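Local coordinates for protein tyrosinase (Burkholderia thailandensis, PDB 5ZRD) that probably uses a pair of copper ions to hydroxylate monophenols to catechols and oxidise these to ortho-quinones, as tyrosinases do, at residues D341-S352 with A362-T370; G421-I432 with I484-A495. One frame throughout, in Å; residues are numbered along the deposited sequence.

Neither contact lies wholly in the interior; both are partly buried and reach the second subunit. Contact 1 joins two parts of the long loop between helix 315-334 and strand 372-373, beside the loop of Asn-87 and Val-88 near the copper site. It rests on one isolated bridge, beta turns and a few aliphatic side chains. Contact 2, the more extensively buried, pairs strands 426-430 and 485-489 through a regular ladder, with apolar packing on one face and mostly polar groups on the other. Their centres are about 29 Å apart within a chain, yet across the subunit interface Arg-344 from contact 1 packs on Thr-428 and Thr-430 of contact 2.

Contact 1 (D341-S352 with A362-T370); sequences DIIRNYPGTNAS and APGESLNLT
Thr-349 to Ala-351 and Glu-365 to Leu-367 run in opposite directions and meet in a single isolated beta bridge, Asn-350 with Ser-366, their CA atoms 4.9 Å apart. Two nearly straight bonds flank it: Ala-351 N donates to Glu-365 O at 2.8 Å, and Leu-367 N to Thr-349 O, which it meets from above the carbonyl plane. Type II turns set up both sides, Tyr-346 to Thr-349 on one and Ala-362 to Glu-365 on the other, with Gly-348 and Gly-364 at positive phi. Tyr-346 O receives both Thr-349 N and Thr-349 OG1, the hydroxyl closing in to 2.6 Å.

Leu-367 packs against the backbone of the other segment. With CG beside its own backbone N (chi1 -51°), the side chain lies over Asn-350 and Ala-351, its CD1 3.7 Å from Asn-350 O and its CD2 4.3 Å from Ala-351 CB. It also touches Asn-87, and its side chain lies about 10 Å from that of the copper ligand His-85. Val-88 bonds the Gly-348 backbone and packs on Ile-342; the bridged segments therefore pack against the loop of Asn-87 and Val-88. Farther along, Ile-342 and Leu-369 lie alongside one another, pointing opposite ways, with Ile-342 CD1 4.0 Å from Leu-369 CD2.

Glu-365 is stretched out, and its carboxylate is shared: OE1 takes Ala-362 N nearly head-on, while OE2 forms a salt bridge with Arg-434 of the second subunit. Inside the same turn, Gly-364 N donates to Ser-352 OG at 2.9 Å.

Contact 2 (G421-I432 with I484-A495); sequences GNSTKKLTVTGI and IVAHFPLSAMPA
Thr-428 OG1 stands beside its own backbone N (chi1 -58°), as does CG of His-487 (chi1 -48°); the two residues are a non-hydrogen-bonded pair of this antiparallel ladder, and the matching torsions send both groups the same way. At the ring edge Thr-428 OG1 shares a hydrogen bond with His-487 ND1 at 3.3 Å; the far nitrogen, NE2, holds Ser-260 O. On the same face the Lys-426 ammonium is gripped by the carbonyls of Gly-268, Asn-266 and Asn-263.

Strand 426-430 is the middle of a three-stranded sheet, with 485-489 on one flank and 531-534 on the other. Leu-427 with Phe-488 and Val-429 with Ala-486 are the hydrogen-bonded pairs. Leu-427, Ala-486 and Phe-488 touch strands 441-450 and 456-466. Val-429 CG2 presses on the edge of the Phe-488 ring, 3.7 Å from CE2, and Leu-427 CB lies 4.2 Å from Leu-490 CG.

Past the type I turn Leu-490 to Met-493 the register is shifted by one, and Asn-422 bridges Pro-494. Asn-422 ND2 reaches Ser-491 O at 2.9 Å, and Ser-423 N donates to Met-493 O at 2.7 Å. Ser-423 OG accepts Lys-425 N in an ST turn and also binds a water, which donates to Ala-495 O at 2.9 Å.

Contact 1 (D341-S352 with A362-T370)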
# COMPACT_ATOMS: atom_id res chain seq x y z
N ASP A 341 -35.94 -6.20 16.54
CA ASP A 341 -34.78 -6.81 17.11
C ASP A 341 -33.99 -7.40 15.94
O ASP A 341 -34.53 -7.68 14.89
CB ASP A 341 -35.20 -7.89 18.12
CG ASP A 341 -36.24 -8.85 17.54
OD1 ASP A 341 -37.45 -8.53 17.57
OD2 ASP A 341 -35.87 -9.92 17.05
N ILE A 342 -32.71 -7.56 16.17
CA ILE A 342 -31.75 -8.07 15.27
C ILE A 342 -30.98 -9.17 15.99
O ILE A 342 -30.60 -9.00 17.12
CB ILE A 342 -30.87 -6.90 14.81
CG1 ILE A 342 -31.71 -5.96 13.94
CG2 ILE A 342 -29.59 -7.36 14.12
CD1 ILE A 342 -30.92 -4.97 13.16
N ILE A 343 -30.81 -10.33 15.35
CA ILE A 343 -30.03 -11.40 15.96
C ILE A 343 -28.55 -11.03 15.93
O ILE A 343 -27.98 -10.93 14.86
CB ILE A 343 -30.27 -12.71 15.20
CG1 ILE A 343 -31.71 -13.18 15.39
CG2 ILE A 343 -29.24 -13.76 15.59
CD1 ILE A 343 -32.20 -14.07 14.26
N ARG A 344 -27.95 -10.85 17.10
CA ARG A 344 -26.55 -10.41 17.17
C ARG A 344 -25.66 -11.40 16.39
O ARG A 344 -25.69 -12.59 16.60
CB ARG A 344 -26.09 -10.29 18.63
CG ARG A 344 -25.90 -8.86 19.13
CD ARG A 344 -27.20 -8.12 19.44
NE ARG A 344 -27.79 -8.42 20.76
CZ ARG A 344 -28.24 -7.51 21.63
NH1 ARG A 344 -28.87 -7.91 22.73
NH2 ARG A 344 -28.08 -6.22 21.40
N ASN A 345 -24.90 -10.86 15.47
CA ASN A 345 -23.81 -11.56 14.78
C ASN A 345 -24.34 -12.56 13.75
O ASN A 345 -23.54 -13.39 13.27
CB ASN A 345 -22.83 -12.21 15.74
CG ASN A 345 -21.92 -11.20 16.43
OD1 ASN A 345 -21.39 -10.32 15.79
ND2 ASN A 345 -21.71 -11.33 17.73
N TYR A 346 -25.64 -12.49 13.44
CA TYR A 346 -26.21 -13.26 12.35
C TYR A 346 -25.68 -12.71 11.01
O TYR A 346 -25.49 -11.53 10.87
CB TYR A 346 -27.74 -13.22 12.36
CG TYR A 346 -28.41 -14.40 11.71
CD1 TYR A 346 -28.48 -15.61 12.37
CD2 TYR A 346 -29.03 -14.31 10.47
CE1 TYR A 346 -29.15 -16.70 11.82
CE2 TYR A 346 -29.66 -15.41 9.88
CZ TYR A 346 -29.70 -16.62 10.57
OH TYR A 346 -30.35 -17.72 10.07
N PRO A 347 -25.47 -13.58 10.03
CA PRO A 347 -25.07 -13.07 8.73
C PRO A 347 -26.06 -11.99 8.29
O PRO A 347 -27.27 -12.18 8.44
CB PRO A 347 -25.09 -14.30 7.82
CG PRO A 347 -24.67 -15.38 8.76
CD PRO A 347 -25.48 -15.04 10.00
N GLY A 348 -25.54 -10.89 7.76
CA GLY A 348 -26.36 -9.69 7.48
C GLY A 348 -26.15 -8.59 8.52
O GLY A 348 -26.56 -7.49 8.30
N THR A 349 -25.49 -8.89 9.64
CA THR A 349 -25.28 -7.88 10.70
C THR A 349 -23.84 -7.41 10.72
O THR A 349 -23.44 -6.76 11.68
CB THR A 349 -25.61 -8.40 12.11
OG1 THR A 349 -24.78 -9.51 12.39
CG2 THR A 349 -27.04 -8.83 12.28
N ASN A 350 -23.08 -7.70 9.66
CA ASN A 350 -21.73 -7.23 9.55
C ASN A 350 -21.50 -6.26 8.36
O ASN A 350 -21.99 -6.42 7.23
CB ASN A 350 -20.74 -8.38 9.45
CG ASN A 350 -19.46 -7.95 10.12
OD1 ASN A 350 -19.35 -7.98 11.35
ND2 ASN A 350 -18.52 -7.44 9.35
N ALA A 351 -20.68 -5.26 8.63
CA ALA A 351 -20.27 -4.34 7.60
C ALA A 351 -19.58 -5.08 6.45
O ALA A 351 -19.61 -4.57 5.30
CB ALA A 351 -19.34 -3.31 8.18
N SER A 352 -18.94 -6.21 6.71
CA SER A 352 -18.19 -6.93 5.66
C SER A 352 -19.16 -7.66 4.72
O SER A 352 -18.76 -8.11 3.67
CB SER A 352 -17.17 -7.90 6.21
OG SER A 352 -16.17 -7.21 6.93
N ALA A 362 -15.54 -0.06 9.13
CA ALA A 362 -14.41 -0.94 9.05
C ALA A 362 -14.89 -2.38 8.83
O ALA A 362 -15.97 -2.72 9.23
CB ALA A 362 -13.60 -0.84 10.33
N PRO A 363 -14.07 -3.20 8.18
CA PRO A 363 -14.31 -4.63 8.08
C PRO A 363 -14.61 -5.23 9.45
O PRO A 363 -14.04 -4.82 10.44
CB PRO A 363 -13.01 -5.23 7.51
CG PRO A 363 -12.37 -4.08 6.78
CD PRO A 363 -12.77 -2.86 7.58
N GLY A 364 -15.53 -6.17 9.51
CA GLY A 364 -15.82 -6.81 10.79
C GLY A 364 -16.75 -6.00 11.68
O GLY A 364 -17.30 -6.54 12.64
N GLU A 365 -17.00 -4.74 11.37
CA GLU A 365 -17.78 -3.91 12.25
C GLU A 365 -19.25 -4.36 12.29
O GLU A 365 -19.87 -4.73 11.28
CB GLU A 365 -17.61 -2.46 11.80
CG GLU A 365 -18.39 -1.45 12.62
CD GLU A 365 -17.76 -0.07 12.58
OE1 GLU A 365 -16.90 0.16 11.71
OE2 GLU A 365 -18.14 0.79 13.41
N SER A 366 -19.83 -4.28 13.48
CA SER A 366 -21.19 -4.74 13.70
C SER A 366 -22.18 -3.65 13.28
O SER A 366 -21.99 -2.48 13.58
CB SER A 366 -21.40 -5.16 15.14
OG SER A 366 -22.72 -4.86 15.55
N LEU A 367 -23.24 -4.09 12.60
CA LEU A 367 -24.39 -3.28 12.28
C LEU A 367 -25.54 -3.69 13.20
O LEU A 367 -25.84 -4.90 13.35
CB LEU A 367 -24.80 -3.51 10.82
CG LEU A 367 -23.68 -3.37 9.80
CD1 LEU A 367 -24.18 -3.64 8.38
CD2 LEU A 367 -23.08 -1.98 9.88
N ASN A 368 -26.21 -2.68 13.77
CA ASN A 368 -27.32 -2.89 14.70
C ASN A 368 -28.28 -1.67 14.66
O ASN A 368 -28.18 -0.82 13.76
CB ASN A 368 -26.75 -3.19 16.08
CG ASN A 368 -25.90 -2.04 16.56
OD1 ASN A 368 -26.43 -0.94 16.72
ND2 ASN A 368 -24.60 -2.25 16.69
N LEU A 369 -29.22 -1.57 15.59
CA LEU A 369 -30.29 -0.52 15.51
C LEU A 369 -29.75 0.85 15.92
O LEU A 369 -30.43 1.87 15.73
CB LEU A 369 -31.47 -0.91 16.41
CG LEU A 369 -32.17 -2.21 16.02
CD1 LEU A 369 -32.93 -2.80 17.19
CD2 LEU A 369 -33.08 -2.00 14.83
N THR A 370 -28.53 0.84 16.44
CA THR A 370 -27.75 2.00 16.91
C THR A 370 -26.89 2.56 15.78
O THR A 370 -26.39 3.66 15.87
CB THR A 370 -26.93 1.54 18.13
OG1 THR A 370 -27.80 1.84 19.22
CG2 THR A 370 -25.58 2.21 18.35

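Contact 2 (G421-I432 with I484-A495)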
# COMPACT_ATOMS: atom_id res chain seq x y z
N GLY A 421 -50.12 -33.14 -3.25
CA GLY A 421 -49.39 -34.10 -4.09
C GLY A 421 -48.17 -33.49 -4.76
O GLY A 421 -47.40 -34.21 -5.37
N ASN A 422 -48.00 -32.18 -4.68
CA ASN A 422 -46.81 -31.54 -5.22
C ASN A 422 -45.72 -31.52 -4.12
O ASN A 422 -46.03 -31.74 -2.95
CB ASN A 422 -47.16 -30.17 -5.80
CG ASN A 422 -47.62 -30.22 -7.24
OD1 ASN A 422 -48.09 -31.24 -7.73
ND2 ASN A 422 -47.45 -29.11 -7.93
N SER A 423 -44.45 -31.33 -4.46
CA SER A 423 -43.35 -31.51 -3.44
C SER A 423 -43.35 -30.37 -2.41
O SER A 423 -43.48 -29.20 -2.78
CB SER A 423 -42.00 -31.61 -4.09
OG SER A 423 -40.99 -31.90 -3.12
N THR A 424 -43.13 -30.72 -1.15
CA THR A 424 -42.99 -29.75 -0.09
C THR A 424 -41.50 -29.45 0.18
O THR A 424 -41.19 -28.77 1.18
CB THR A 424 -43.61 -30.29 1.21
OG1 THR A 424 -42.81 -31.39 1.64
CG2 THR A 424 -45.06 -30.69 1.06
N LYS A 425 -40.61 -29.97 -0.67
CA LYS A 425 -39.15 -29.94 -0.45
C LYS A 425 -38.54 -28.68 -1.09
O LYS A 425 -39.21 -27.95 -1.86
CB LYS A 425 -38.48 -31.16 -1.07
CG LYS A 425 -38.80 -32.48 -0.42
CD LYS A 425 -38.34 -33.72 -1.16
CE LYS A 425 -37.95 -34.82 -0.20
NZ LYS A 425 -37.74 -36.12 -0.88
N LYS A 426 -37.25 -28.45 -0.80
CA LYS A 426 -36.60 -27.33 -1.40
C LYS A 426 -35.29 -27.76 -2.06
O LYS A 426 -34.67 -28.69 -1.61
CB LYS A 426 -36.42 -26.20 -0.38
CG LYS A 426 -35.31 -26.34 0.65
CD LYS A 426 -35.20 -25.11 1.55
CE LYS A 426 -34.91 -25.50 2.98
NZ LYS A 426 -35.21 -24.42 3.94
N LEU A 427 -34.93 -27.01 -3.10
CA LEU A 427 -33.68 -27.21 -3.86
C LEU A 427 -32.64 -26.19 -3.38
O LEU A 427 -32.90 -24.99 -3.39
CB LEU A 427 -33.96 -26.98 -5.35
CG LEU A 427 -32.79 -27.29 -6.28
CD1 LEU A 427 -32.48 -28.78 -6.32
CD2 LEU A 427 -33.06 -26.79 -7.69
N THR A 428 -31.46 -26.66 -3.01
CA THR A 428 -30.37 -25.79 -2.72
C THR A 428 -29.38 -25.88 -3.89
O THR A 428 -28.94 -26.96 -4.26
CB THR A 428 -29.71 -26.15 -1.37
OG1 THR A 428 -30.63 -26.10 -0.27
CG2 THR A 428 -28.54 -25.23 -1.06
N VAL A 429 -29.04 -24.74 -4.45
CA VAL A 429 -28.10 -24.65 -5.54
C VAL A 429 -26.82 -24.00 -5.00
O VAL A 429 -26.87 -22.90 -4.46
CB VAL A 429 -28.64 -23.85 -6.75
CG1 VAL A 429 -27.65 -23.89 -7.92
CG2 VAL A 429 -30.00 -24.35 -7.21
N THR A 430 -25.71 -24.71 -5.18
CA THR A 430 -24.39 -24.19 -4.84
C THR A 430 -23.44 -24.41 -6.01
O THR A 430 -23.09 -25.51 -6.33
CB THR A 430 -23.85 -24.79 -3.53
OG1 THR A 430 -23.76 -26.22 -3.59
CG2 THR A 430 -24.69 -24.41 -2.33
N GLY A 431 -23.10 -23.34 -6.69
CA GLY A 431 -21.88 -23.27 -7.48
C GLY A 431 -20.95 -22.28 -6.82
O GLY A 431 -20.66 -21.24 -7.39
N ILE A 432 -20.57 -22.62 -5.58
CA ILE A 432 -19.81 -21.73 -4.66
C ILE A 432 -18.55 -21.18 -5.36
O ILE A 432 -18.08 -20.09 -5.03
CB ILE A 432 -19.49 -22.45 -3.32
CG1 ILE A 432 -20.75 -22.73 -2.48
CG2 ILE A 432 -18.45 -21.68 -2.52
CD1 ILE A 432 -20.51 -23.50 -1.20
N ILE A 484 -22.07 -18.62 -4.51
CA ILE A 484 -23.40 -18.76 -5.09
C ILE A 484 -24.17 -19.76 -4.21
O ILE A 484 -23.84 -20.95 -4.16
CB ILE A 484 -23.36 -19.20 -6.57
CG1 ILE A 484 -22.41 -18.36 -7.43
CG2 ILE A 484 -24.76 -19.22 -7.17
CD1 ILE A 484 -22.99 -17.06 -7.96
N VAL A 485 -25.17 -19.30 -3.48
CA VAL A 485 -26.08 -20.22 -2.79
C VAL A 485 -27.50 -19.70 -2.99
O VAL A 485 -27.76 -18.56 -2.76
CB VAL A 485 -25.71 -20.40 -1.30
CG1 VAL A 485 -25.31 -19.10 -0.67
CG2 VAL A 485 -26.84 -21.04 -0.52
N ALA A 486 -28.39 -20.54 -3.50
CA ALA A 486 -29.74 -20.11 -3.84
C ALA A 486 -30.70 -21.24 -3.49
O ALA A 486 -30.34 -22.40 -3.71
CB ALA A 486 -29.83 -19.74 -5.30
N HIS A 487 -31.87 -20.92 -2.94
CA HIS A 487 -32.86 -21.94 -2.66
C HIS A 487 -34.09 -21.72 -3.54
O HIS A 487 -34.44 -20.59 -3.86
CB HIS A 487 -33.30 -21.92 -1.20
CG HIS A 487 -32.18 -21.87 -0.23
ND1 HIS A 487 -31.60 -23.02 0.27
CD2 HIS A 487 -31.54 -20.84 0.34
CE1 HIS A 487 -30.65 -22.68 1.13
NE2 HIS A 487 -30.60 -21.34 1.18
N PHE A 488 -34.77 -22.83 -3.88
CA PHE A 488 -35.97 -22.75 -4.71
C PHE A 488 -36.97 -23.77 -4.17
O PHE A 488 -36.58 -24.85 -3.77
CB PHE A 488 -35.68 -23.00 -6.19
CG PHE A 488 -34.67 -22.07 -6.81
CD1 PHE A 488 -35.06 -20.88 -7.40
CD2 PHE A 488 -33.33 -22.38 -6.84
CE1 PHE A 488 -34.14 -20.03 -7.99
CE2 PHE A 488 -32.40 -21.52 -7.41
CZ PHE A 488 -32.80 -20.34 -7.98
N PRO A 489 -38.25 -23.38 -4.13
CA PRO A 489 -39.26 -24.39 -3.88
C PRO A 489 -39.28 -25.41 -5.04
O PRO A 489 -38.96 -25.07 -6.18
CB PRO A 489 -40.57 -23.60 -3.78
CG PRO A 489 -40.34 -22.43 -4.71
CD PRO A 489 -38.87 -22.11 -4.50
N LEU A 490 -39.66 -26.63 -4.71
CA LEU A 490 -39.96 -27.70 -5.70
C LEU A 490 -41.48 -27.92 -5.79
O LEU A 490 -41.93 -28.92 -6.34
CB LEU A 490 -39.22 -28.97 -5.26
CG LEU A 490 -37.70 -28.94 -5.45
CD1 LEU A 490 -37.00 -29.93 -4.55
CD2 LEU A 490 -37.34 -29.21 -6.90
N SER A 491 -42.27 -26.94 -5.34
CA SER A 491 -43.73 -27.03 -5.29
C SER A 491 -44.36 -27.01 -6.69
O SER A 491 -45.55 -27.22 -6.78
CB SER A 491 -44.29 -25.90 -4.45
OG SER A 491 -43.83 -24.66 -4.95
N ALA A 492 -43.62 -26.66 -7.75
CA ALA A 492 -44.19 -26.78 -9.07
C ALA A 492 -44.29 -28.27 -9.44
O ALA A 492 -44.99 -28.58 -10.36
CB ALA A 492 -43.40 -26.02 -10.11
N MET A 493 -43.63 -29.18 -8.72
CA MET A 493 -43.60 -30.54 -9.24
C MET A 493 -44.29 -31.55 -8.32
O MET A 493 -44.39 -31.39 -7.11
CB MET A 493 -42.20 -31.03 -9.65
CG MET A 493 -41.05 -30.78 -8.72
SD MET A 493 -39.43 -30.86 -9.61
CE MET A 493 -39.50 -32.44 -10.45
N PRO A 494 -44.83 -32.61 -8.95
CA PRO A 494 -45.37 -33.76 -8.25
C PRO A 494 -44.30 -34.35 -7.33
O PRO A 494 -43.14 -34.44 -7.71
CB PRO A 494 -45.76 -34.74 -9.36
CG PRO A 494 -46.01 -33.86 -10.55
CD PRO A 494 -44.91 -32.83 -10.42
N ALA A 495 -44.70 -34.70 -6.11
CA ALA A 495 -43.74 -35.05 -5.07
C ALA A 495 -42.88 -36.24 -5.52
O ALA A 495 -41.67 -36.27 -5.28
CB ALA A 495 -44.47 -35.34 -3.80
O HOH W 1 -40.79 -34.61 -3.11